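Local atomic coordinates of DNA polymerase (Bacillus phage phi29, PDB entry 2PY5), a protein that replicates the phage genome by protein-primed, strand-displacing DNA synthesis with high processivity and fidelity, and carries a 3'-5' exonuclease activity. Residues A225-F230 with L326-V331; Y281-Q286 with G430-A435; N330-L335 with W436-T441. The protein carries 2 engineered substitutions. One frame throughout, in Å; residues are numbered along the deposited sequence.

Contact 1: A225-F230 with L326-V331; sequences AYRGGF and LWLSNV
Leu326 meets Arg227 through one methyl, CD2, which lies 3.9 Å from the guanidinium atom NH2 in an oblique approach. At Trp327 the contact turns polar, and it is the backbone, not the indole, that does the bonding. Arg227 NH1 donates to Trp327 O over 3.0 Å in an almost straight bond (178° at the hydrogen), and the oxygen sits only 1° out of the guanidinium plane. The arginine reaches that far because its chain is extended from CG to NE. The same carbonyl also receives a CA-H...O contact from Ala225, with CA 3.2 Å from Trp327 O. Next to it, Ala225 CB packs on Trp327 CB at 4.3 Å. Trp327 N donates to a water at 2.9 Å, which accepts a further, weak bond from Arg227 NH2. Leu328 then lays its CD2 methyl over one face of the guanidinium, 3.6 Å from Arg227 NH1, so the flat group has a carbonyl at its edge and a methyl on a face. At Ser329 a second water joins the two segments, giving a hydrogen to Ala225 O at 2.8 Å and accepting one from Ser329 N. Arg227 belongs to the conserved YxGG/A motif that lies between the exonuclease and polymerization domains, and its neighbour Tyr226 packs on a sugar of the bound DNA. Strand 324-329 pairs with strand 283-294, Leu328 rests on Leu333 and Met336 of helix 330-339, and helix 427-447 flanks the loop, with Arg438 touching Arg227.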
loop_
_atom_site.group_PDB
_atom_site.type_symbol
_atom_site.label_atom_id
_atom_site.label_comp_id
_atom_site.label_asym_id
_atom_site.label_seq_id
_atom_site.Cartn_x
_atom_site.Cartn_y
_atom_site.Cartn_z
ATOM N N ALA F 225 11.361 7.288 14.657
ATOM C CA ALA F 225 10.609 6.326 15.420
ATOM C C ALA F 225 9.461 5.685 14.636
ATOM O O ALA F 225 8.710 4.874 15.211
ATOM C CB ALA F 225 10.054 7.010 16.719
ATOM N N TYR F 226 9.284 6.053 13.356
ATOM C CA TYR F 226 8.170 5.543 12.550
ATOM C C TYR F 226 8.566 4.230 11.902
ATOM O O TYR F 226 9.558 4.164 11.161
ATOM C CB TYR F 226 7.768 6.556 11.483
ATOM C CG TYR F 226 6.491 6.229 10.698
ATOM C CD1 TYR F 226 5.332 5.903 11.338
ATOM C CD2 TYR F 226 6.452 6.331 9.315
ATOM C CE1 TYR F 226 4.173 5.615 10.646
ATOM C CE2 TYR F 226 5.295 6.058 8.608
ATOM C CZ TYR F 226 4.136 5.720 9.299
ATOM O OH TYR F 226 2.957 5.451 8.622
ATOM N N ARG F 227 7.823 3.190 12.232
ATOM C CA ARG F 227 8.065 1.845 11.707
ATOM C C ARG F 227 6.726 1.263 11.288
ATOM O O ARG F 227 5.660 1.786 11.628
ATOM C CB ARG F 227 8.708 0.961 12.784
ATOM C CG ARG F 227 10.010 1.502 13.304
ATOM C CD ARG F 227 10.526 0.685 14.448
ATOM N NE ARG F 227 11.939 0.963 14.670
ATOM C CZ ARG F 227 12.424 1.981 15.378
ATOM N NH1 ARG F 227 11.617 2.853 15.970
ATOM N NH2 ARG F 227 13.738 2.124 15.491
ATOM N N GLY F 228 6.777 0.181 10.522
ATOM C CA GLY F 228 5.573 -0.453 10.012
ATOM C C GLY F 228 5.201 -1.703 10.785
ATOM O O GLY F 228 5.459 -1.823 11.988
ATOM N N GLY F 229 4.622 -2.656 10.089
ATOM C CA GLY F 229 4.111 -3.850 10.719
ATOM C C GLY F 229 5.177 -4.817 11.202
ATOM O O GLY F 229 6.293 -4.846 10.679
ATOM N N PHE F 230 4.800 -5.635 12.173
ATOM C CA PHE F 230 5.660 -6.689 12.715
ATOM C C PHE F 230 5.451 -7.977 11.901
ATOM O O PHE F 230 4.372 -8.592 11.932
ATOM C CB PHE F 230 5.333 -6.941 14.184
ATOM C CG PHE F 230 6.200 -7.988 14.819
ATOM C CD1 PHE F 230 7.517 -7.718 15.110
ATOM C CD2 PHE F 230 5.688 -9.247 15.101
ATOM C CE1 PHE F 230 8.333 -8.706 15.659
ATOM C CE2 PHE F 230 6.479 -10.218 15.660
ATOM C CZ PHE F 230 7.805 -9.930 15.953
ATOM N N LEU F 326 18.741 4.175 18.411
ATOM C CA LEU F 326 17.313 4.032 18.178
ATOM C C LEU F 326 16.521 5.205 18.712
ATOM O O LEU F 326 16.818 5.724 19.768
ATOM C CB LEU F 326 16.814 2.771 18.880
ATOM C CG LEU F 326 17.511 1.453 18.522
ATOM C CD1 LEU F 326 17.215 0.404 19.588
ATOM C CD2 LEU F 326 17.083 0.989 17.154
ATOM N N TRP F 327 15.477 5.585 17.973
ATOM C CA TRP F 327 14.430 6.463 18.479
ATOM C C TRP F 327 13.174 5.608 18.597
ATOM O O TRP F 327 12.691 5.099 17.579
ATOM C CB TRP F 327 14.188 7.604 17.508
ATOM C CG TRP F 327 15.308 8.563 17.421
ATOM C CD1 TRP F 327 16.502 8.366 16.799
ATOM C CD2 TRP F 327 15.352 9.883 17.973
ATOM N NE1 TRP F 327 17.297 9.492 16.922
ATOM C CE2 TRP F 327 16.602 10.437 17.629
ATOM C CE3 TRP F 327 14.442 10.668 18.698
ATOM C CZ2 TRP F 327 16.978 11.727 18.006
ATOM C CZ3 TRP F 327 14.829 11.946 19.087
ATOM C CH2 TRP F 327 16.079 12.461 18.737
ATOM N N LEU F 328 12.659 5.459 19.817
ATOM C CA LEU F 328 11.558 4.532 20.110
ATOM C C LEU F 328 10.415 5.220 20.811
ATOM O O LEU F 328 10.622 5.932 21.792
ATOM C CB LEU F 328 12.044 3.385 21.014
ATOM C CG LEU F 328 13.197 2.526 20.468
ATOM C CD1 LEU F 328 13.651 1.551 21.517
ATOM C CD2 LEU F 328 12.747 1.795 19.233
ATOM N N SER F 329 9.201 4.967 20.332
ATOM C CA SER F 329 8.015 5.296 21.123
ATOM C C SER F 329 8.094 4.578 22.470
ATOM O O SER F 329 8.742 3.532 22.607
ATOM C CB SER F 329 6.752 4.863 20.377
ATOM O OG SER F 329 6.578 3.439 20.401
ATOM N N ASN F 330 7.394 5.073 23.484
ATOM C CA ASN F 330 7.412 4.386 24.771
ATOM C C ASN F 330 6.848 2.953 24.685
ATOM O O ASN F 330 7.252 2.076 25.447
ATOM C CB ASN F 330 6.692 5.190 25.884
ATOM C CG ASN F 330 5.245 5.520 25.551
ATOM O OD1 ASN F 330 4.979 6.473 24.820
ATOM N ND2 ASN F 330 4.306 4.749 26.119
ATOM N N VAL F 331 5.922 2.741 23.752
ATOM C CA VAL F 331 5.330 1.436 23.535
ATOM C C VAL F 331 6.444 0.471 23.055
ATOM O O VAL F 331 6.601 -0.630 23.584
ATOM C CB VAL F 331 4.222 1.510 22.487
ATOM C CG1 VAL F 331 3.706 0.122 22.177
ATOM C CG2 VAL F 331 3.050 2.399 22.995
HETATM O O HOH W 1 9.109 3.613 17.718
HETATM O O HOH W 2 15.143 4.662 15.236
#

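Contact 2: Y281-Q286 with G430-A435; sequences YPLHIQ and GVFITA
Leu283 opens strand 283-286 by pointing at helix 430-435 and packing against Phe432, the aromatic residue on which most of this contact turns. CG of Leu283 stands beside its backbone N (chi1 -62°), which lets the branch run antiparallel to the phenylalanine side chain, alongside it. Methyl CD1 thereby comes over one face of the Phe432 ring in a CH-pi contact, 4.2 Å from the centroid and offset toward the rim. Closer to the strand backbone, Leu283 CB lies 3.8 Å from Phe432 CZ, so one leucine engages both the face and the far end of the ring. His284 takes part through its backbone: its carbonyl oxygen approaches the ring edge, near the ring plane, with His284 O 3.5 Å from Phe432 CZ. The His284 side chain leaves the backbone away from the helix, and its imidazole stacks on Tyr275. The far end of Ile285 comes near the helix again. Its CG1 is 4.2 Å from Phe432 CE1, an oblique approach, and its terminal CD1 goes on to meet Val431 CG1 at 4.1 Å, one residue earlier on the helix. Phe432 is thus bordered by the side chains of Leu283 and Ile285, alternate residues of the strand, and by the carbonyl of His284 between them, without any hydrogen bond across the contact. Leu263 and Pro264 also touch its side chain. The segment axes stand 10.6 Å apart and cross at 95°, so here the helix runs nearly at right angles to this strand of an antiparallel sheet. That sheet lies between the catalytic-metal aspartate Asp249 and the fingers residues in sequence, consistent with the TPR1 insertion that packs against the palm in protein-primed B-family polymerases.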
loop_
_atom_site.group_PDB
_atom_site.type_symbol
_atom_site.label_atom_id
_atom_site.label_comp_id
_atom_site.label_asym_id
_atom_site.label_seq_id
_atom_site.Cartn_x
_atom_site.Cartn_y
_atom_site.Cartn_z
ATOM N N TYR F 281 1.984 14.828 29.879
ATOM C CA TYR F 281 2.667 14.449 28.630
ATOM C C TYR F 281 3.090 12.990 28.757
ATOM O O TYR F 281 4.282 12.692 28.876
ATOM C CB TYR F 281 3.895 15.331 28.374
ATOM C CG TYR F 281 3.573 16.766 28.019
ATOM C CD1 TYR F 281 3.182 17.657 28.985
ATOM C CD2 TYR F 281 3.692 17.228 26.718
ATOM C CE1 TYR F 281 2.866 18.959 28.674
ATOM C CE2 TYR F 281 3.403 18.546 26.396
ATOM C CZ TYR F 281 2.984 19.407 27.384
ATOM O OH TYR F 281 2.682 20.747 27.106
ATOM N N PRO F 282 2.102 12.071 28.790
ATOM C CA PRO F 282 2.310 10.670 29.187
ATOM C C PRO F 282 2.887 9.728 28.106
ATOM O O PRO F 282 3.207 8.549 28.434
ATOM C CB PRO F 282 0.907 10.231 29.584
ATOM C CG PRO F 282 0.032 10.975 28.638
ATOM C CD PRO F 282 0.678 12.338 28.526
ATOM N N LEU F 283 3.016 10.217 26.874
ATOM C CA LEU F 283 3.636 9.472 25.779
ATOM C C LEU F 283 4.958 10.121 25.426
ATOM O O LEU F 283 5.127 11.328 25.542
ATOM C CB LEU F 283 2.758 9.443 24.526
ATOM C CG LEU F 283 1.390 8.774 24.641
ATOM C CD1 LEU F 283 0.664 8.821 23.314
ATOM C CD2 LEU F 283 1.484 7.326 25.170
ATOM N N HIS F 284 5.914 9.328 24.951
ATOM C CA HIS F 284 7.179 9.912 24.557
ATOM C C HIS F 284 7.892 9.083 23.508
ATOM O O HIS F 284 7.565 7.926 23.303
ATOM C CB HIS F 284 8.105 10.175 25.761
ATOM C CG HIS F 284 8.751 8.952 26.360
ATOM N ND1 HIS F 284 8.110 8.121 27.248
ATOM C CD2 HIS F 284 10.021 8.484 26.260
ATOM C CE1 HIS F 284 8.938 7.152 27.623
ATOM N NE2 HIS F 284 10.105 7.352 27.034
ATOM N N ILE F 285 8.858 9.727 22.873
ATOM C CA ILE F 285 9.826 9.076 21.971
ATOM C C ILE F 285 11.175 9.314 22.625
ATOM O O ILE F 285 11.510 10.443 22.958
ATOM C CB ILE F 285 9.749 9.655 20.541
ATOM C CG1 ILE F 285 8.440 9.234 19.866
ATOM C CG2 ILE F 285 10.960 9.162 19.681
ATOM C CD1 ILE F 285 8.128 9.967 18.554
ATOM N N GLN F 286 11.924 8.228 22.814
ATOM C CA GLN F 286 13.232 8.253 23.501
ATOM C C GLN F 286 14.310 7.904 22.483
ATOM O O GLN F 286 14.215 6.870 21.829
ATOM C CB GLN F 286 13.240 7.240 24.641
ATOM C CG GLN F 286 14.542 7.146 25.437
ATOM C CD GLN F 286 14.785 8.368 26.317
ATOM O OE1 GLN F 286 14.029 8.626 27.279
ATOM N NE2 GLN F 286 15.857 9.106 26.023
ATOM N N GLY F 430 1.185 8.886 13.501
ATOM C CA GLY F 430 1.570 7.689 12.753
ATOM C C GLY F 430 2.482 6.780 13.564
ATOM O O GLY F 430 2.309 5.554 13.602
ATOM N N VAL F 431 3.474 7.377 14.219
ATOM C CA VAL F 431 4.427 6.608 15.024
ATOM C C VAL F 431 3.689 5.739 16.045
ATOM O O VAL F 431 3.965 4.548 16.200
ATOM C CB VAL F 431 5.415 7.545 15.754
ATOM C CG1 VAL F 431 6.129 6.825 16.882
ATOM C CG2 VAL F 431 6.398 8.174 14.737
ATOM N N PHE F 432 2.716 6.333 16.752
ATOM C CA PHE F 432 2.019 5.606 17.792
ATOM C C PHE F 432 0.920 4.666 17.313
ATOM O O PHE F 432 0.657 3.642 17.940
ATOM C CB PHE F 432 1.494 6.588 18.840
ATOM C CG PHE F 432 2.550 6.991 19.818
ATOM C CD1 PHE F 432 3.411 8.053 19.547
ATOM C CD2 PHE F 432 2.732 6.277 20.990
ATOM C CE1 PHE F 432 4.396 8.399 20.461
ATOM C CE2 PHE F 432 3.737 6.621 21.890
ATOM C CZ PHE F 432 4.561 7.676 21.621
ATOM N N ILE F 433 0.307 4.983 16.188
ATOM C CA ILE F 433 -0.702 4.069 15.658
ATOM C C ILE F 433 -0.036 2.751 15.279
ATOM O O ILE F 433 -0.531 1.672 15.649
ATOM C CB ILE F 433 -1.492 4.679 14.506
ATOM C CG1 ILE F 433 -2.449 5.768 15.020
ATOM C CG2 ILE F 433 -2.305 3.574 13.765
ATOM C CD1 ILE F 433 -3.025 6.656 13.926
ATOM N N THR F 434 1.103 2.816 14.578
ATOM C CA THR F 434 1.788 1.575 14.181
ATOM C C THR F 434 2.437 0.884 15.401
ATOM O O THR F 434 2.451 -0.354 15.477
ATOM C CB THR F 434 2.789 1.788 13.071
ATOM O OG1 THR F 434 3.854 2.636 13.525
ATOM C CG2 THR F 434 2.127 2.383 11.831
ATOM N N ALA F 435 2.901 1.665 16.386
ATOM C CA ALA F 435 3.492 1.098 17.603
ATOM C C ALA F 435 2.475 0.285 18.390
ATOM O O ALA F 435 2.737 -0.838 18.789
ATOM C CB ALA F 435 4.125 2.192 18.486
#

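Contact 3: N330-L335 with W436-T441; sequences NVDLEL and WARYTT
With chi1 at 175°, Val331 holds CG1 trans to the backbone nitrogen and CG2 beside it, and so sends its two methyls to different aromatic residues of helix 436-441. In Arg438 the chain bends at chi3 (-68°), which turns its NE and NH2 edge to Asp332. Methyl CG2 of Val331 sits over the face of the six-membered ring of Trp436, 3.8 Å from its centroid and a little toward CE2 and CZ2, a CH-pi contact on one face of the indole. CG1 meets Tyr439 at the base of its side chain, 3.7 Å from CB. One turn further along, Leu335 CG lies 4.1 Å from Tyr439 CD1, approaching the ring obliquely, while Leu335 CD1 reaches 4.0 Å from Tyr439 CA. Trp436 CZ3 lies over one face of the same tyrosine ring, joining the two aromatics within their own helix. The polar half of the contact is a side-on, two-nitrogen salt bridge. Arg438 NH2 donates to Asp332 OD2 at 2.9 Å and Arg438 NE to Asp332 OD1 at 3.2 Å; a weak bond also runs from Arg438 NH2 to Asp332 OD1. Both carboxylate oxygens are met on their syn sides, and the carboxylate and guanidinium planes are only 16° apart, so the pairing fixes how each group is turned. Each partner is held again from outside: Ser329 OG bonds to Asp332 OD2, and Gly228 O accepts from Arg438 NH1, which probably positions this residue implicated in template-primer binding. The two segment axes approach to 9.5 Å and run in broadly the same direction. Helix 253-260 packs against Trp436 and Ala437, the indole NE1 bonds to Leu262 O, and strand 283-294 touches Asn330 and Leu333.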
loop_
_atom_site.group_PDB
_atom_site.type_symbol
_atom_site.label_atom_id
_atom_site.label_comp_id
_atom_site.label_asym_id
_atom_site.label_seq_id
_atom_site.Cartn_x
_atom_site.Cartn_y
_atom_site.Cartn_z
ATOM N N ASN F 330 7.394 5.073 23.484
ATOM C CA ASN F 330 7.412 4.386 24.771
ATOM C C ASN F 330 6.848 2.953 24.685
ATOM O O ASN F 330 7.252 2.076 25.447
ATOM C CB ASN F 330 6.692 5.190 25.884
ATOM C CG ASN F 330 5.245 5.520 25.551
ATOM O OD1 ASN F 330 4.979 6.473 24.820
ATOM N ND2 ASN F 330 4.306 4.749 26.119
ATOM N N VAL F 331 5.922 2.741 23.752
ATOM C CA VAL F 331 5.330 1.436 23.535
ATOM C C VAL F 331 6.444 0.471 23.055
ATOM O O VAL F 331 6.601 -0.630 23.584
ATOM C CB VAL F 331 4.222 1.510 22.487
ATOM C CG1 VAL F 331 3.706 0.122 22.177
ATOM C CG2 VAL F 331 3.050 2.399 22.995
ATOM N N ASP F 332 7.183 0.890 22.045
ATOM C CA ASP F 332 8.284 0.059 21.520
ATOM C C ASP F 332 9.415 -0.116 22.526
ATOM O O ASP F 332 10.014 -1.208 22.627
ATOM C CB ASP F 332 8.837 0.655 20.221
ATOM C CG ASP F 332 7.839 0.621 19.089
ATOM O OD1 ASP F 332 7.446 -0.476 18.678
ATOM O OD2 ASP F 332 7.473 1.700 18.569
ATOM N N LEU F 333 9.699 0.937 23.281
ATOM C CA LEU F 333 10.773 0.913 24.276
ATOM C C LEU F 333 10.431 -0.072 25.404
ATOM O O LEU F 333 11.280 -0.865 25.846
ATOM C CB LEU F 333 10.985 2.323 24.841
ATOM C CG LEU F 333 12.010 2.402 25.967
ATOM C CD1 LEU F 333 13.404 1.995 25.484
ATOM C CD2 LEU F 333 12.032 3.800 26.568
ATOM N N GLU F 334 9.181 -0.067 25.882
ATOM C CA GLU F 334 8.829 -1.012 26.925
ATOM C C GLU F 334 8.852 -2.469 26.424
ATOM O O GLU F 334 9.254 -3.374 27.152
ATOM C CB GLU F 334 7.509 -0.647 27.565
ATOM C CG GLU F 334 7.595 0.683 28.356
ATOM C CD GLU F 334 8.665 0.726 29.491
ATOM O OE1 GLU F 334 9.036 -0.315 30.097
ATOM O OE2 GLU F 334 9.133 1.844 29.787
ATOM N N LEU F 335 8.440 -2.684 25.174
ATOM C CA LEU F 335 8.554 -4.023 24.584
ATOM C C LEU F 335 10.025 -4.462 24.578
ATOM O O LEU F 335 10.341 -5.607 24.910
ATOM C CB LEU F 335 8.010 -4.038 23.155
ATOM C CG LEU F 335 6.489 -4.131 23.064
ATOM C CD1 LEU F 335 6.049 -3.774 21.637
ATOM C CD2 LEU F 335 5.998 -5.527 23.466
ATOM N N TRP F 436 1.284 0.844 18.581
ATOM C CA TRP F 436 0.246 0.109 19.248
ATOM C C TRP F 436 -0.176 -1.139 18.457
ATOM O O TRP F 436 -0.526 -2.156 19.066
ATOM C CB TRP F 436 -0.965 1.024 19.490
ATOM C CG TRP F 436 -0.839 1.922 20.696
ATOM C CD1 TRP F 436 -0.893 3.295 20.722
ATOM C CD2 TRP F 436 -0.730 1.503 22.060
ATOM N NE1 TRP F 436 -0.785 3.748 22.018
ATOM C CE2 TRP F 436 -0.702 2.673 22.860
ATOM C CE3 TRP F 436 -0.660 0.260 22.687
ATOM C CZ2 TRP F 436 -0.574 2.623 24.231
ATOM C CZ3 TRP F 436 -0.547 0.219 24.053
ATOM C CH2 TRP F 436 -0.503 1.396 24.812
ATOM N N ALA F 437 -0.191 -1.047 17.122
ATOM C CA ALA F 437 -0.534 -2.187 16.283
ATOM C C ALA F 437 0.507 -3.311 16.501
ATOM O O ALA F 437 0.147 -4.480 16.724
ATOM C CB ALA F 437 -0.568 -1.783 14.867
ATOM N N ARG F 438 1.780 -2.948 16.493
ATOM C CA ARG F 438 2.829 -3.934 16.759
ATOM C C ARG F 438 2.666 -4.544 18.142
ATOM O O ARG F 438 2.785 -5.759 18.322
ATOM C CB ARG F 438 4.233 -3.324 16.633
ATOM C CG ARG F 438 4.630 -3.005 15.253
ATOM C CD ARG F 438 6.117 -2.625 15.163
ATOM N NE ARG F 438 6.402 -1.362 15.824
ATOM C CZ ARG F 438 6.131 -0.158 15.329
ATOM N NH1 ARG F 438 5.574 -0.020 14.133
ATOM N NH2 ARG F 438 6.445 0.925 16.007
ATOM N N TYR F 439 2.394 -3.690 19.130
ATOM C CA TYR F 439 2.191 -4.130 20.501
ATOM C C TYR F 439 1.078 -5.178 20.565
ATOM O O TYR F 439 1.198 -6.201 21.240
ATOM C CB TYR F 439 1.845 -2.919 21.381
ATOM C CG TYR F 439 1.517 -3.253 22.802
ATOM C CD1 TYR F 439 2.507 -3.332 23.756
ATOM C CD2 TYR F 439 0.200 -3.508 23.194
ATOM C CE1 TYR F 439 2.215 -3.655 25.055
ATOM C CE2 TYR F 439 -0.103 -3.829 24.498
ATOM C CZ TYR F 439 0.911 -3.902 25.426
ATOM O OH TYR F 439 0.642 -4.222 26.752
ATOM N N THR F 440 -0.026 -4.899 19.877
ATOM C CA THR F 440 -1.151 -5.813 19.873
ATOM C C THR F 440 -0.747 -7.205 19.413
ATOM O O THR F 440 -1.096 -8.217 20.046
ATOM C CB THR F 440 -2.257 -5.297 18.982
ATOM O OG1 THR F 440 -2.697 -4.013 19.476
ATOM C CG2 THR F 440 -3.423 -6.276 18.946
ATOM N N THR F 441 -0.016 -7.255 18.299
ATOM C CA THR F 441 0.369 -8.531 17.704
ATOM C C THR F 441 1.492 -9.240 18.478
ATOM O O THR F 441 1.396 -10.428 18.771
ATOM C CB THR F 441 0.735 -8.289 16.248
ATOM O OG1 THR F 441 -0.468 -7.894 15.570
ATOM C CG2 THR F 441 1.384 -9.538 15.593
#

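Contacts 1 and 2 are buried, whereas contact 3 is only partly so, with partly exposed aromatic residues taking part. Helix 427-447 serves both contact 2 and contact 3, helix 330-339 begins in contact 1 and continues in contact 3, and the strands of contacts 1 and 2 are neighbours in one sheet. Chemistry follows position: the YxGG/A loop is tied by an arginine-carbonyl bond and waters, the sheet-to-helix packing is almost wholly apolar, and the helix pair combines methyl-aromatic packing with a salt bridge. Direct bonds join them. Arg227 O accepts from Thr434 OG1, linking contacts 1 and 2, and Asn330 OD1 accepts from His284 N, linking contacts 2 and 3.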